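VP24 (White spot syndrome virus, PDB 5HLJ) is a major structural protein of the viral envelope, probably held in the membrane by a transmembrane helix. Local coordinates at residues Phe34-Gly39 against Tyr162-Arg167; Ile105-Val110 against Asn143-Gly148; Ser124-Val129 against Glu153-Thr158. One frame throughout, in Å; residues are numbered along the deposited sequence.

Interaction 1 of 3, residues Phe34-Gly39 against Tyr162-Arg167; sequences FNFVNG and YLLSMR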
ATOM      1  N   PHE A  34     -14.695  -8.258 -10.966  1.00 67.05           N
ATOM      2  CA  PHE A  34     -14.922  -8.034  -9.550  1.00 67.37           C
ATOM      3  C   PHE A  34     -16.256  -7.345  -9.443  1.00 64.23           C
ATOM      4  O   PHE A  34     -16.640  -6.617 -10.340  1.00 67.55           O
ATOM      5  CB  PHE A  34     -13.821  -7.180  -8.914  1.00 63.78           C
ATOM      6  CG  PHE A  34     -12.616  -7.955  -8.515  1.00 65.44           C
ATOM      7  CD1 PHE A  34     -12.666  -8.826  -7.435  1.00 65.35           C
ATOM      8  CD2 PHE A  34     -11.428  -7.817  -9.213  1.00 65.37           C
ATOM      9  CE1 PHE A  34     -11.550  -9.541  -7.057  1.00 66.27           C
ATOM     10  CE2 PHE A  34     -10.309  -8.536  -8.842  1.00 65.70           C
ATOM     11  CZ  PHE A  34     -10.369  -9.401  -7.768  1.00 65.94           C
ATOM     12  N   ASN A  35     -16.958  -7.558  -8.341  1.00 65.34           N
ATOM     13  CA  ASN A  35     -18.278  -6.971  -8.162  1.00 66.80           C
ATOM     14  C   ASN A  35     -18.414  -6.344  -6.772  1.00 66.95           C
ATOM     15  O   ASN A  35     -18.114  -6.993  -5.760  1.00 68.01           O
ATOM     16  CB  ASN A  35     -19.349  -8.048  -8.388  1.00 66.11           C
ATOM     17  CG  ASN A  35     -20.735  -7.467  -8.571  1.00 69.97           C
ATOM     18  OD1 ASN A  35     -20.898  -6.357  -9.080  1.00 68.08           O
ATOM     19  ND2 ASN A  35     -21.745  -8.223  -8.159  1.00 66.09           N
ATOM     20  N   PHE A  36     -18.837  -5.080  -6.716  1.00 66.57           N
ATOM     21  CA  PHE A  36     -19.013  -4.407  -5.425  1.00 64.81           C
ATOM     22  C   PHE A  36     -20.075  -5.087  -4.567  1.00 69.51           C
ATOM     23  O   PHE A  36     -20.992  -5.711  -5.090  1.00 71.37           O
ATOM     24  CB  PHE A  36     -19.406  -2.946  -5.606  1.00 60.82           C
ATOM     25  CG  PHE A  36     -18.296  -2.064  -6.105  1.00 69.06           C
ATOM     26  CD1 PHE A  36     -17.090  -1.964  -5.398  1.00 63.16           C
ATOM     27  CD2 PHE A  36     -18.466  -1.297  -7.257  1.00 62.94           C
ATOM     28  CE1 PHE A  36     -16.069  -1.134  -5.852  1.00 59.66           C
ATOM     29  CE2 PHE A  36     -17.450  -0.469  -7.721  1.00 61.83           C
ATOM     30  CZ  PHE A  36     -16.244  -0.388  -7.006  1.00 60.60           C
ATOM     31  N   VAL A  37     -19.938  -4.966  -3.250  1.00 70.30           N
ATOM     32  CA  VAL A  37     -21.058  -5.159  -2.338  1.00 61.78           C
ATOM     33  C   VAL A  37     -21.707  -3.793  -2.167  1.00 65.29           C
ATOM     34  O   VAL A  37     -21.022  -2.805  -1.885  1.00 67.84           O
ATOM     35  CB  VAL A  37     -20.609  -5.721  -0.974  1.00 70.51           C
ATOM     36  CG1 VAL A  37     -21.756  -5.674   0.029  1.00 68.11           C
ATOM     37  CG2 VAL A  37     -20.067  -7.135  -1.132  1.00 65.49           C
ATOM     38  N   ASN A  38     -23.014  -3.701  -2.368  1.00 67.09           N
ATOM     39  CA  ASN A  38     -23.673  -2.391  -2.293  1.00 65.54           C
ATOM     40  C   ASN A  38     -23.772  -1.931  -0.845  1.00 72.44           C
ATOM     41  O   ASN A  38     -23.756  -2.757   0.073  1.00 73.13           O
ATOM     42  CB  ASN A  38     -25.055  -2.435  -2.945  1.00 66.90           C
ATOM     43  CG  ASN A  38     -25.971  -3.438  -2.289  1.00 78.88           C
ATOM     44  OD1 ASN A  38     -25.809  -4.648  -2.463  1.00 82.76           O
ATOM     45  ND2 ASN A  38     -26.948  -2.944  -1.534  1.00 81.77           N
ATOM     46  N   GLY A  39     -23.853  -0.620  -0.644  1.00 68.26           N
ATOM     47  CA  GLY A  39     -23.861  -0.059   0.693  1.00 65.64           C
ATOM     48  C   GLY A  39     -23.359   1.364   0.635  1.00 71.31           C
ATOM     49  O   GLY A  39     -23.262   1.944  -0.450  1.00 70.07           O
ATOM     50  N   TYR A 162     -13.113 -10.393  -1.265  1.00 64.15           N
ATOM     51  CA  TYR A 162     -11.978  -9.484  -1.109  1.00 67.06           C
ATOM     52  C   TYR A 162     -12.349  -8.145  -0.483  1.00 65.63           C
ATOM     53  O   TYR A 162     -13.500  -7.706  -0.542  1.00 66.23           O
ATOM     54  CB  TYR A 162     -11.283  -9.258  -2.468  1.00 60.03           C
ATOM     55  CG  TYR A 162     -10.421 -10.445  -2.793  1.00 66.51           C
ATOM     56  CD1 TYR A 162     -10.962 -11.598  -3.397  1.00 67.72           C
ATOM     57  CD2 TYR A 162      -9.083 -10.458  -2.441  1.00 61.22           C
ATOM     58  CE1 TYR A 162     -10.166 -12.725  -3.646  1.00 60.78           C
ATOM     59  CE2 TYR A 162      -8.293 -11.560  -2.683  1.00 65.87           C
ATOM     60  CZ  TYR A 162      -8.833 -12.692  -3.283  1.00 64.36           C
ATOM     61  OH  TYR A 162      -8.003 -13.765  -3.504  1.00 66.13           O
ATOM     62  N   LEU A 163     -11.348  -7.524   0.136  1.00 66.68           N
ATOM     63  CA  LEU A 163     -11.468  -6.194   0.726  1.00 65.02           C
ATOM     64  C   LEU A 163     -10.636  -5.255  -0.109  1.00 64.68           C
ATOM     65  O   LEU A 163      -9.481  -5.545  -0.402  1.00 65.85           O
ATOM     66  CB  LEU A 163     -10.995  -6.188   2.175  1.00 62.95           C
ATOM     67  CG  LEU A 163     -11.588  -7.303   3.040  1.00 66.93           C
ATOM     68  CD1 LEU A 163     -10.960  -7.347   4.442  1.00 64.51           C
ATOM     69  CD2 LEU A 163     -13.093  -7.095   3.119  1.00 66.09           C
ATOM     70  N   LEU A 164     -11.230  -4.139  -0.508  1.00 64.31           N
ATOM     71  CA  LEU A 164     -10.585  -3.217  -1.418  1.00 63.82           C
ATOM     72  C   LEU A 164     -10.245  -1.910  -0.714  1.00 64.21           C
ATOM     73  O   LEU A 164     -11.104  -1.291  -0.099  1.00 64.98           O
ATOM     74  CB  LEU A 164     -11.501  -2.952  -2.616  1.00 68.20           C
ATOM     75  CG  LEU A 164     -11.130  -1.831  -3.601  1.00 69.67           C
ATOM     76  CD1 LEU A 164      -9.868  -2.176  -4.396  1.00 63.61           C
ATOM     77  CD2 LEU A 164     -12.306  -1.536  -4.546  1.00 66.94           C
ATOM     78  N   SER A 165      -8.988  -1.503  -0.796  1.00 60.29           N
ATOM     79  CA  SER A 165      -8.585  -0.196  -0.310  1.00 64.71           C
ATOM     80  C   SER A 165      -8.250   0.730  -1.464  1.00 64.05           C
ATOM     81  O   SER A 165      -7.419   0.398  -2.304  1.00 65.81           O
ATOM     82  CB  SER A 165      -7.380  -0.299   0.624  1.00 63.98           C
ATOM     83  OG  SER A 165      -7.766  -0.727   1.911  1.00 76.01           O
ATOM     84  N   MET A 166      -8.894   1.887  -1.504  1.00 62.22           N
ATOM     85  CA  MET A 166      -8.549   2.901  -2.500  1.00 67.87           C
ATOM     86  C   MET A 166      -8.107   4.177  -1.806  1.00 67.50           C
ATOM     87  O   MET A 166      -8.737   4.610  -0.846  1.00 69.24           O
ATOM     88  CB  MET A 166      -9.734   3.204  -3.423  1.00 60.29           C
ATOM     89  CG  MET A 166     -10.286   1.999  -4.149  1.00 65.27           C
ATOM     90  SD  MET A 166     -11.539   2.428  -5.386  1.00 72.62           S
ATOM     91  CE  MET A 166     -12.920   2.904  -4.346  1.00 66.85           C
ATOM     92  N   ARG A 167      -7.040   4.797  -2.294  1.00 64.56           N
ATOM     93  CA  ARG A 167      -6.674   6.099  -1.773  1.00 65.38           C
ATOM     94  C   ARG A 167      -7.173   7.209  -2.681  1.00 63.24           C
ATOM     95  O   ARG A 167      -6.854   7.245  -3.863  1.00 66.87           O
ATOM     96  CB  ARG A 167      -5.158   6.221  -1.576  1.00 71.37           C
ATOM     97  CG  ARG A 167      -4.773   7.588  -1.006  1.00 76.52           C
ATOM     98  CD  ARG A 167      -3.290   7.691  -0.653  1.00 86.83           C
ATOM     99  NE  ARG A 167      -2.840   9.087  -0.577  1.00 92.85           N
ATOM    100  CZ  ARG A 167      -2.132   9.596   0.435  1.00 97.89           C
ATOM    101  NH1 ARG A 167      -1.799   8.829   1.479  1.00 97.49           N
ATOM    102  NH2 ARG A 167      -1.751  10.876   0.411  1.00 84.96           N
TER

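Interaction 2 of 3, residues Ile105-Val110 against Asn143-Gly148; sequences ITVDSV and NTLVFG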
ATOM      1  N   ILE A 105     -10.921  14.449  -8.291  1.00 64.99           N
ATOM      2  CA  ILE A 105     -10.318  13.514  -7.349  1.00 64.27           C
ATOM      3  C   ILE A 105      -9.401  12.560  -8.092  1.00 63.45           C
ATOM      4  O   ILE A 105      -9.779  12.047  -9.143  1.00 64.61           O
ATOM      5  CB  ILE A 105     -11.382  12.692  -6.617  1.00 65.27           C
ATOM      6  CG1 ILE A 105     -12.291  13.606  -5.796  1.00 65.88           C
ATOM      7  CG2 ILE A 105     -10.731  11.616  -5.767  1.00 64.19           C
ATOM      8  CD1 ILE A 105     -13.489  12.896  -5.258  1.00 62.48           C
ATOM      9  N   THR A 106      -8.201  12.323  -7.574  1.00 62.71           N
ATOM     10  CA  THR A 106      -7.351  11.282  -8.140  1.00 63.68           C
ATOM     11  C   THR A 106      -7.423  10.030  -7.262  1.00 66.99           C
ATOM     12  O   THR A 106      -7.314  10.104  -6.030  1.00 68.26           O
ATOM     13  CB  THR A 106      -5.867  11.735  -8.297  1.00 70.48           C
ATOM     14  OG1 THR A 106      -5.796  12.911  -9.120  1.00 68.95           O
ATOM     15  CG2 THR A 106      -5.020  10.626  -8.958  1.00 63.90           C
ATOM     16  N   VAL A 107      -7.653   8.884  -7.887  1.00 58.19           N
ATOM     17  CA  VAL A 107      -7.460   7.625  -7.188  1.00 59.98           C
ATOM     18  C   VAL A 107      -5.996   7.223  -7.375  1.00 62.89           C
ATOM     19  O   VAL A 107      -5.587   6.859  -8.469  1.00 62.71           O
ATOM     20  CB  VAL A 107      -8.424   6.529  -7.691  1.00 61.36           C
ATOM     21  CG1 VAL A 107      -8.296   5.264  -6.842  1.00 57.26           C
ATOM     22  CG2 VAL A 107      -9.857   7.041  -7.630  1.00 56.22           C
ATOM     23  N   ASP A 108      -5.221   7.329  -6.296  1.00 68.02           N
ATOM     24  CA  ASP A 108      -3.763   7.190  -6.326  1.00 68.40           C
ATOM     25  C   ASP A 108      -3.288   5.764  -6.401  1.00 66.76           C
ATOM     26  O   ASP A 108      -2.311   5.460  -7.086  1.00 74.86           O
ATOM     27  CB  ASP A 108      -3.146   7.808  -5.076  1.00 71.68           C
ATOM     28  CG  ASP A 108      -3.196   9.290  -5.084  1.00 73.01           C
ATOM     29  OD1 ASP A 108      -2.778   9.891  -6.099  1.00 80.20           O
ATOM     30  OD2 ASP A 108      -3.662   9.855  -4.073  1.00 80.82           O
ATOM     31  N   SER A 109      -3.955   4.895  -5.652  1.00 64.32           N
ATOM     32  CA  SER A 109      -3.490   3.529  -5.509  1.00 63.34           C
ATOM     33  C   SER A 109      -4.595   2.661  -4.994  1.00 64.24           C
ATOM     34  O   SER A 109      -5.586   3.149  -4.452  1.00 68.78           O
ATOM     35  CB  SER A 109      -2.281   3.461  -4.567  1.00 66.87           C
ATOM     36  OG  SER A 109      -2.569   4.082  -3.331  1.00 74.12           O
ATOM     37  N   VAL A 110      -4.452   1.363  -5.193  1.00 66.05           N
ATOM     38  CA  VAL A 110      -5.391   0.432  -4.608  1.00 63.68           C
ATOM     39  C   VAL A 110      -4.619  -0.714  -3.986  1.00 66.00           C
ATOM     40  O   VAL A 110      -3.478  -0.972  -4.353  1.00 70.52           O
ATOM     41  CB  VAL A 110      -6.402  -0.129  -5.643  1.00 66.57           C
ATOM     42  CG1 VAL A 110      -7.043   0.992  -6.435  1.00 64.27           C
ATOM     43  CG2 VAL A 110      -5.732  -1.103  -6.565  1.00 60.47           C
ATOM     44  N   ASN A 143     -17.054   8.565 -14.508  1.00 68.34           N
ATOM     45  CA  ASN A 143     -15.718   8.166 -14.926  1.00 62.22           C
ATOM     46  C   ASN A 143     -15.549   6.659 -14.911  1.00 66.52           C
ATOM     47  O   ASN A 143     -16.125   5.971 -14.068  1.00 65.74           O
ATOM     48  CB  ASN A 143     -14.663   8.781 -14.011  1.00 62.90           C
ATOM     49  CG  ASN A 143     -14.819  10.276 -13.847  1.00 66.33           C
ATOM     50  OD1 ASN A 143     -14.158  11.060 -14.540  1.00 61.61           O
ATOM     51  ND2 ASN A 143     -15.679  10.688 -12.906  1.00 63.42           N
ATOM     52  N   THR A 144     -14.746   6.142 -15.827  1.00 62.15           N
ATOM     53  CA  THR A 144     -14.389   4.739 -15.767  1.00 65.45           C
ATOM     54  C   THR A 144     -13.217   4.545 -14.800  1.00 65.31           C
ATOM     55  O   THR A 144     -12.249   5.313 -14.807  1.00 58.63           O
ATOM     56  CB  THR A 144     -14.061   4.200 -17.171  1.00 65.02           C
ATOM     57  OG1 THR A 144     -15.263   4.223 -17.944  1.00 65.42           O
ATOM     58  CG2 THR A 144     -13.560   2.758 -17.110  1.00 64.70           C
ATOM     59  N   LEU A 145     -13.345   3.547 -13.932  1.00 62.60           N
ATOM     60  CA  LEU A 145     -12.289   3.203 -12.981  1.00 64.74           C
ATOM     61  C   LEU A 145     -12.053   1.711 -13.044  1.00 63.07           C
ATOM     62  O   LEU A 145     -12.998   0.933 -12.927  1.00 60.73           O
ATOM     63  CB  LEU A 145     -12.661   3.626 -11.557  1.00 62.18           C
ATOM     64  CG  LEU A 145     -11.700   3.280 -10.408  1.00 64.50           C
ATOM     65  CD1 LEU A 145     -10.378   3.978 -10.573  1.00 60.51           C
ATOM     66  CD2 LEU A 145     -12.302   3.665  -9.037  1.00 59.92           C
ATOM     67  N   VAL A 146     -10.807   1.300 -13.271  1.00 64.58           N
ATOM     68  CA  VAL A 146     -10.531  -0.127 -13.365  1.00 58.80           C
ATOM     69  C   VAL A 146      -9.278  -0.527 -12.588  1.00 61.70           C
ATOM     70  O   VAL A 146      -8.354   0.267 -12.399  1.00 61.08           O
ATOM     71  CB  VAL A 146     -10.365  -0.612 -14.863  1.00 67.88           C
ATOM     72  CG1 VAL A 146     -11.354   0.068 -15.798  1.00 61.46           C
ATOM     73  CG2 VAL A 146      -8.965  -0.409 -15.369  1.00 66.04           C
ATOM     74  N   PHE A 147      -9.256  -1.773 -12.136  1.00 59.40           N
ATOM     75  CA  PHE A 147      -8.008  -2.408 -11.751  1.00 63.15           C
ATOM     76  C   PHE A 147      -8.113  -3.868 -12.158  1.00 64.44           C
ATOM     77  O   PHE A 147      -9.223  -4.406 -12.303  1.00 65.77           O
ATOM     78  CB  PHE A 147      -7.711  -2.238 -10.247  1.00 61.82           C
ATOM     79  CG  PHE A 147      -8.523  -3.135  -9.344  1.00 63.51           C
ATOM     80  CD1 PHE A 147      -8.114  -4.431  -9.080  1.00 59.42           C
ATOM     81  CD2 PHE A 147      -9.675  -2.668  -8.739  1.00 62.88           C
ATOM     82  CE1 PHE A 147      -8.856  -5.255  -8.255  1.00 67.33           C
ATOM     83  CE2 PHE A 147     -10.419  -3.486  -7.902  1.00 63.60           C
ATOM     84  CZ  PHE A 147     -10.015  -4.785  -7.669  1.00 64.48           C
ATOM     85  N   GLY A 148      -6.970  -4.498 -12.388  1.00 61.65           N
ATOM     86  CA  GLY A 148      -6.958  -5.913 -12.691  1.00 61.73           C
ATOM     87  C   GLY A 148      -6.272  -6.714 -11.609  1.00 65.06           C
ATOM     88  O   GLY A 148      -5.438  -6.199 -10.853  1.00 63.34           O
TER

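Interaction 3 of 3, residues Ser124-Val129 against Glu153-Thr158; sequences SANKFV and EDIDDT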
ATOM      1  N   SER A 124      -8.179 -16.911   1.840  1.00 60.62           N
ATOM      2  CA  SER A 124      -7.549 -17.469   0.663  1.00 60.50           C
ATOM      3  C   SER A 124      -6.125 -16.958   0.444  1.00 66.33           C
ATOM      4  O   SER A 124      -5.898 -15.758   0.356  1.00 68.91           O
ATOM      5  CB  SER A 124      -8.379 -17.162  -0.570  1.00 63.60           C
ATOM      6  OG  SER A 124      -7.598 -17.413  -1.713  1.00 68.94           O
ATOM      7  N   ALA A 125      -5.177 -17.883   0.326  1.00 69.03           N
ATOM      8  CA  ALA A 125      -3.777 -17.556   0.059  1.00 65.98           C
ATOM      9  C   ALA A 125      -3.490 -17.673  -1.420  1.00 66.52           C
ATOM     10  O   ALA A 125      -2.359 -17.926  -1.825  1.00 63.32           O
ATOM     11  CB  ALA A 125      -2.833 -18.476   0.849  1.00 64.30           C
ATOM     12  N   ASN A 126      -4.537 -17.537  -2.219  1.00 68.43           N
ATOM     13  CA  ASN A 126      -4.406 -17.459  -3.668  1.00 63.30           C
ATOM     14  C   ASN A 126      -3.596 -16.213  -4.047  1.00 67.17           C
ATOM     15  O   ASN A 126      -4.098 -15.091  -3.912  1.00 64.83           O
ATOM     16  CB  ASN A 126      -5.810 -17.427  -4.279  1.00 61.30           C
ATOM     17  CG  ASN A 126      -5.811 -17.601  -5.778  1.00 66.76           C
ATOM     18  OD1 ASN A 126      -4.771 -17.826  -6.409  1.00 63.87           O
ATOM     19  ND2 ASN A 126      -6.998 -17.506  -6.361  1.00 65.78           N
ATOM     20  N   LYS A 127      -2.343 -16.387  -4.481  1.00 64.44           N
ATOM     21  CA  LYS A 127      -1.477 -15.233  -4.766  1.00 61.87           C
ATOM     22  C   LYS A 127      -1.911 -14.528  -6.047  1.00 68.22           C
ATOM     23  O   LYS A 127      -2.496 -15.150  -6.933  1.00 68.36           O
ATOM     24  CB  LYS A 127      -0.007 -15.644  -4.873  1.00 59.31           C
ATOM     25  CG  LYS A 127       0.626 -16.043  -3.546  1.00 62.07           C
ATOM     26  CD  LYS A 127       2.121 -16.298  -3.710  1.00 67.64           C
ATOM     27  CE  LYS A 127       2.428 -17.617  -4.447  1.00 69.05           C
ATOM     28  NZ  LYS A 127       2.119 -18.810  -3.592  1.00 71.28           N
ATOM     29  N   PHE A 128      -1.629 -13.228  -6.135  1.00 66.92           N
ATOM     30  CA  PHE A 128      -2.066 -12.421  -7.271  1.00 64.60           C
ATOM     31  C   PHE A 128      -1.125 -11.256  -7.586  1.00 65.71           C
ATOM     32  O   PHE A 128      -0.369 -10.796  -6.743  1.00 66.52           O
ATOM     33  CB  PHE A 128      -3.480 -11.870  -7.015  1.00 68.57           C
ATOM     34  CG  PHE A 128      -3.595 -11.052  -5.754  1.00 69.35           C
ATOM     35  CD1 PHE A 128      -3.343  -9.687  -5.766  1.00 64.44           C
ATOM     36  CD2 PHE A 128      -3.949 -11.651  -4.552  1.00 69.56           C
ATOM     37  CE1 PHE A 128      -3.433  -8.941  -4.599  1.00 64.20           C
ATOM     38  CE2 PHE A 128      -4.049 -10.904  -3.385  1.00 66.80           C
ATOM     39  CZ  PHE A 128      -3.790  -9.548  -3.412  1.00 64.14           C
ATOM     40  N   VAL A 129      -1.183 -10.784  -8.820  1.00 69.57           N
ATOM     41  CA  VAL A 129      -0.538  -9.535  -9.179  1.00 66.78           C
ATOM     42  C   VAL A 129      -1.646  -8.522  -9.472  1.00 68.10           C
ATOM     43  O   VAL A 129      -2.586  -8.796 -10.220  1.00 65.32           O
ATOM     44  CB  VAL A 129       0.406  -9.694 -10.390  1.00 65.90           C
ATOM     45  CG1 VAL A 129       1.016  -8.364 -10.796  1.00 62.12           C
ATOM     46  CG2 VAL A 129       1.495 -10.678 -10.063  1.00 65.11           C
ATOM     47  N   GLU A 153      -4.643 -19.272  -8.892  1.00 70.48           N
ATOM     48  CA  GLU A 153      -5.721 -20.253  -8.945  1.00 71.08           C
ATOM     49  C   GLU A 153      -7.045 -19.601  -9.358  1.00 73.76           C
ATOM     50  O   GLU A 153      -7.283 -18.426  -9.053  1.00 70.04           O
ATOM     51  CB  GLU A 153      -5.901 -20.927  -7.582  1.00 72.65           C
ATOM     52  CG  GLU A 153      -4.736 -21.821  -7.086  1.00 77.37           C
ATOM     53  CD  GLU A 153      -4.157 -22.750  -8.162  1.00 93.21           C
ATOM     54  OE1 GLU A 153      -4.933 -23.292  -8.987  1.00 95.62           O
ATOM     55  OE2 GLU A 153      -2.920 -22.955  -8.169  1.00 96.31           O
ATOM     56  N   ASP A 154      -7.908 -20.371 -10.027  1.00 73.82           N
ATOM     57  CA  ASP A 154      -9.247 -19.916 -10.417  1.00 74.54           C
ATOM     58  C   ASP A 154     -10.033 -19.353  -9.250  1.00 72.14           C
ATOM     59  O   ASP A 154     -10.047 -19.920  -8.150  1.00 69.17           O
ATOM     60  CB  ASP A 154     -10.080 -21.062 -11.026  1.00 76.68           C
ATOM     61  CG  ASP A 154      -9.668 -21.427 -12.449  1.00 80.25           C
ATOM     62  OD1 ASP A 154      -9.268 -20.549 -13.253  1.00 78.58           O
ATOM     63  OD2 ASP A 154      -9.766 -22.628 -12.766  1.00 91.23           O
ATOM     64  N   ILE A 155     -10.736 -18.261  -9.505  1.00 68.31           N
ATOM     65  CA  ILE A 155     -11.694 -17.763  -8.536  1.00 67.70           C
ATOM     66  C   ILE A 155     -13.034 -18.508  -8.662  1.00 74.63           C
ATOM     67  O   ILE A 155     -13.612 -18.595  -9.748  1.00 74.54           O
ATOM     68  CB  ILE A 155     -11.903 -16.247  -8.705  1.00 70.23           C
ATOM     69  CG1 ILE A 155     -10.579 -15.512  -8.454  1.00 71.81           C
ATOM     70  CG2 ILE A 155     -12.993 -15.741  -7.767  1.00 67.10           C
ATOM     71  CD1 ILE A 155     -10.026 -15.750  -7.061  1.00 65.69           C
ATOM     72  N   ASP A 156     -13.510 -19.052  -7.546  1.00 74.71           N
ATOM     73  CA  ASP A 156     -14.819 -19.693  -7.480  1.00 74.84           C
ATOM     74  C   ASP A 156     -15.532 -19.286  -6.190  1.00 81.68           C
ATOM     75  O   ASP A 156     -15.215 -18.255  -5.605  1.00 80.56           O
ATOM     76  CB  ASP A 156     -14.688 -21.212  -7.549  1.00 73.65           C
ATOM     77  CG  ASP A 156     -13.837 -21.775  -6.420  1.00 81.77           C
ATOM     78  OD1 ASP A 156     -14.209 -21.594  -5.232  1.00 81.71           O
ATOM     79  OD2 ASP A 156     -12.800 -22.413  -6.718  1.00 88.16           O
ATOM     80  N   ASP A 157     -16.464 -20.111  -5.722  1.00 80.70           N
ATOM     81  CA  ASP A 157     -17.279 -19.740  -4.566  1.00 82.78           C
ATOM     82  C   ASP A 157     -16.571 -19.894  -3.228  1.00 79.90           C
ATOM     83  O   ASP A 157     -17.066 -19.423  -2.208  1.00 79.21           O
ATOM     84  CB  ASP A 157     -18.566 -20.565  -4.533  1.00 88.35           C
ATOM     85  CG  ASP A 157     -19.545 -20.147  -5.596  1.00 98.11           C
ATOM     86  OD1 ASP A 157     -19.970 -18.967  -5.558  1.00 99.98           O
ATOM     87  OD2 ASP A 157     -19.898 -20.994  -6.454  1.00101.61           O
ATOM     88  N   THR A 158     -15.425 -20.560  -3.219  1.00 76.04           N
ATOM     89  CA  THR A 158     -14.749 -20.810  -1.954  1.00 78.96           C
ATOM     90  C   THR A 158     -13.798 -19.679  -1.577  1.00 79.69           C
ATOM     91  O   THR A 158     -13.436 -19.537  -0.411  1.00 78.62           O
ATOM     92  CB  THR A 158     -13.948 -22.136  -1.984  1.00 79.74           C
ATOM     93  OG1 THR A 158     -12.971 -22.100  -3.037  1.00 80.69           O
ATOM     94  CG2 THR A 158     -14.878 -23.305  -2.206  1.00 79.39           C
TER

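Interaction 1 of 3, residues Phe34-Gly39 against Tyr162-Arg167
The backbones at Phe34 and Tyr162 stand well apart, with 9.1 Å between Phe34 CA and Tyr162 CA, and the gap stays similar further on, with 9.4 Å between Phe36 CA and Leu164 CA. This is the spacing of two strands with a third between them. Strand 19-28 fills that place, and its backbone pairs with Asn35 and Val37 on one flank and with Tyr162 on the other. No hydrogen bond joins the two segments directly. Their meeting is made by side chains that reach past the middle strand.

Two separate apolar pairs carry it. In the first, Phe34 CE1 lies 4.2 Å from Tyr162 CD1. The tyrosine carbon sits beside the rim of the Phe34 ring, near its plane, so the rings are not stacked face to face. In the second, Phe36 CE1 meets Leu164 CD2 at 4.0 Å. The methyl again comes to the ring edge, near the ring plane. Leu164 has CG anti to its backbone N (chi1 170°), which carries its branch out toward Phe36. The CB of Phe36 does not itself aim at the other segment; the far end of the ring closes the distance.

Both pairs are buried. Phe34 also meets Phe147, and Leu164 packs on Phe147 as well, so strand 141-151 lies against the same apolar layer. At the far end of 34-39, Gly39 pairs in an antiparallel ladder with a strand of a second subunit. With no polar bond across it, the contact depends on van der Waals packing and on keeping these buried side chains from water.

Interaction 2 of 3, residues Ile105-Val110 against Asn143-Gly148
Val107 and Val110 on one strand meet Leu145 and Phe147 on the other, and all the direct contact is apolar. Val107 CG2 lies 4.3 Å from Leu145 CD1 and 4.4 Å from Leu145 CD2, so one valine methyl rests against both branches of the leucine. Val107 CG1 approaches the same CD1, at 4.5 Å. The second pair is Val110 with Phe147. Val110 CG2 sits 4.3 Å from Phe147 CB and 4.4 Å from Phe147 CG, so it meets the root of the aromatic side chain. Its approach to the ring is oblique. With chi1 at 76°, the Phe147 ring is set over its own backbone, between N and the carbonyl carbon, and CB and CG are left facing Val110 CG2.

The strands do not hydrogen-bond to each other. Their touching parts run in similar directions, 23° apart, with 8.7 Å between Val107 CA and Leu145 CA and 8.1 Å between Val110 CA and Phe147 CA. In the mixed sheet, 105-114 lies between 161-170 and 135-137, and 141-151 between 128-131 and 90-99. The sheet folds back on itself, so the two strands face one another across its interior. Two valines three residues apart would not both point inward on a regular strand. A beta bulge accounts for their shared direction: Asp108 and Ser109 both pair with the single residue Arg167 on strand 161-170. Asp108 takes near-helical backbone angles, and the extra residue turns Val110 back to the side of Val107.

Asp108 OD2 also bonds to Ser169 OG, which probably steadies the bulge residue. Phe132 packs on both valines, and Leu93 lies against Phe147.

Interaction 3 of 3, residues Ser124-Val129 against Glu153-Thr158
Asn126 grips the backbone of Glu153 with both ends of its side-chain amide. Glu153 N donates to Asn126 OD1 at 2.9 Å, with an N-H...O angle of 156°. Asn126 ND2 donates back to Glu153 O, also at 2.9 Å. That acceptor lies close to the amide plane of Asn126, but the donor stands above the carbonyl plane of Glu153. The pair of bonds fixes the rotation of the amide and satisfies both its polar ends, much as a backbone bridge would. With chi1 at -169°, the Asn126 chain is extended away from its own backbone N, and the amide reaches Glu153.

Each loop also has a turn of its own. Ser124 OG accepts from Asn126 N at 3.1 Å, forming an ST turn that shapes the backbone just before the amide. Asp156 OD1 accepts from Thr158 N in an Asx turn and also from Thr158 OG1.

Packing is modest. Glu153 CB lies 3.5 Å from Asn126 OD1, while its carboxylate end leads away. Ile155 CD1 comes within 3.6 Å of Asn126 ND2.

Asp154 OD1 bonds to Ser88 N, and Lys127 NZ forms a salt bridge with Asp152 of a second subunit. The contact thus ties the lead-in to strand 128-131, outermost in the sheet within this chain, to the loop joining strands 141-151 and 161-170.

All three contacts belong to one mixed sheet and the loops at its end. Interactions 1 and 2 are neighbours in the core, with centres about 12 Å apart. They share the pairing of strands 161-170 and 105-114. Interaction 3 lies further out, its centre about 16 Å from that of interaction 1 and about 22 Å from that of interaction 2. Along the chain, interactions 2 and 3 both fall inside the loop closed by interaction 1, and their segments alternate. Chain-distant strands are thus packed into one interior, while interaction 3 holds loops at the sheet's end. Each contact also lies near other subunits of the three-chain assembly.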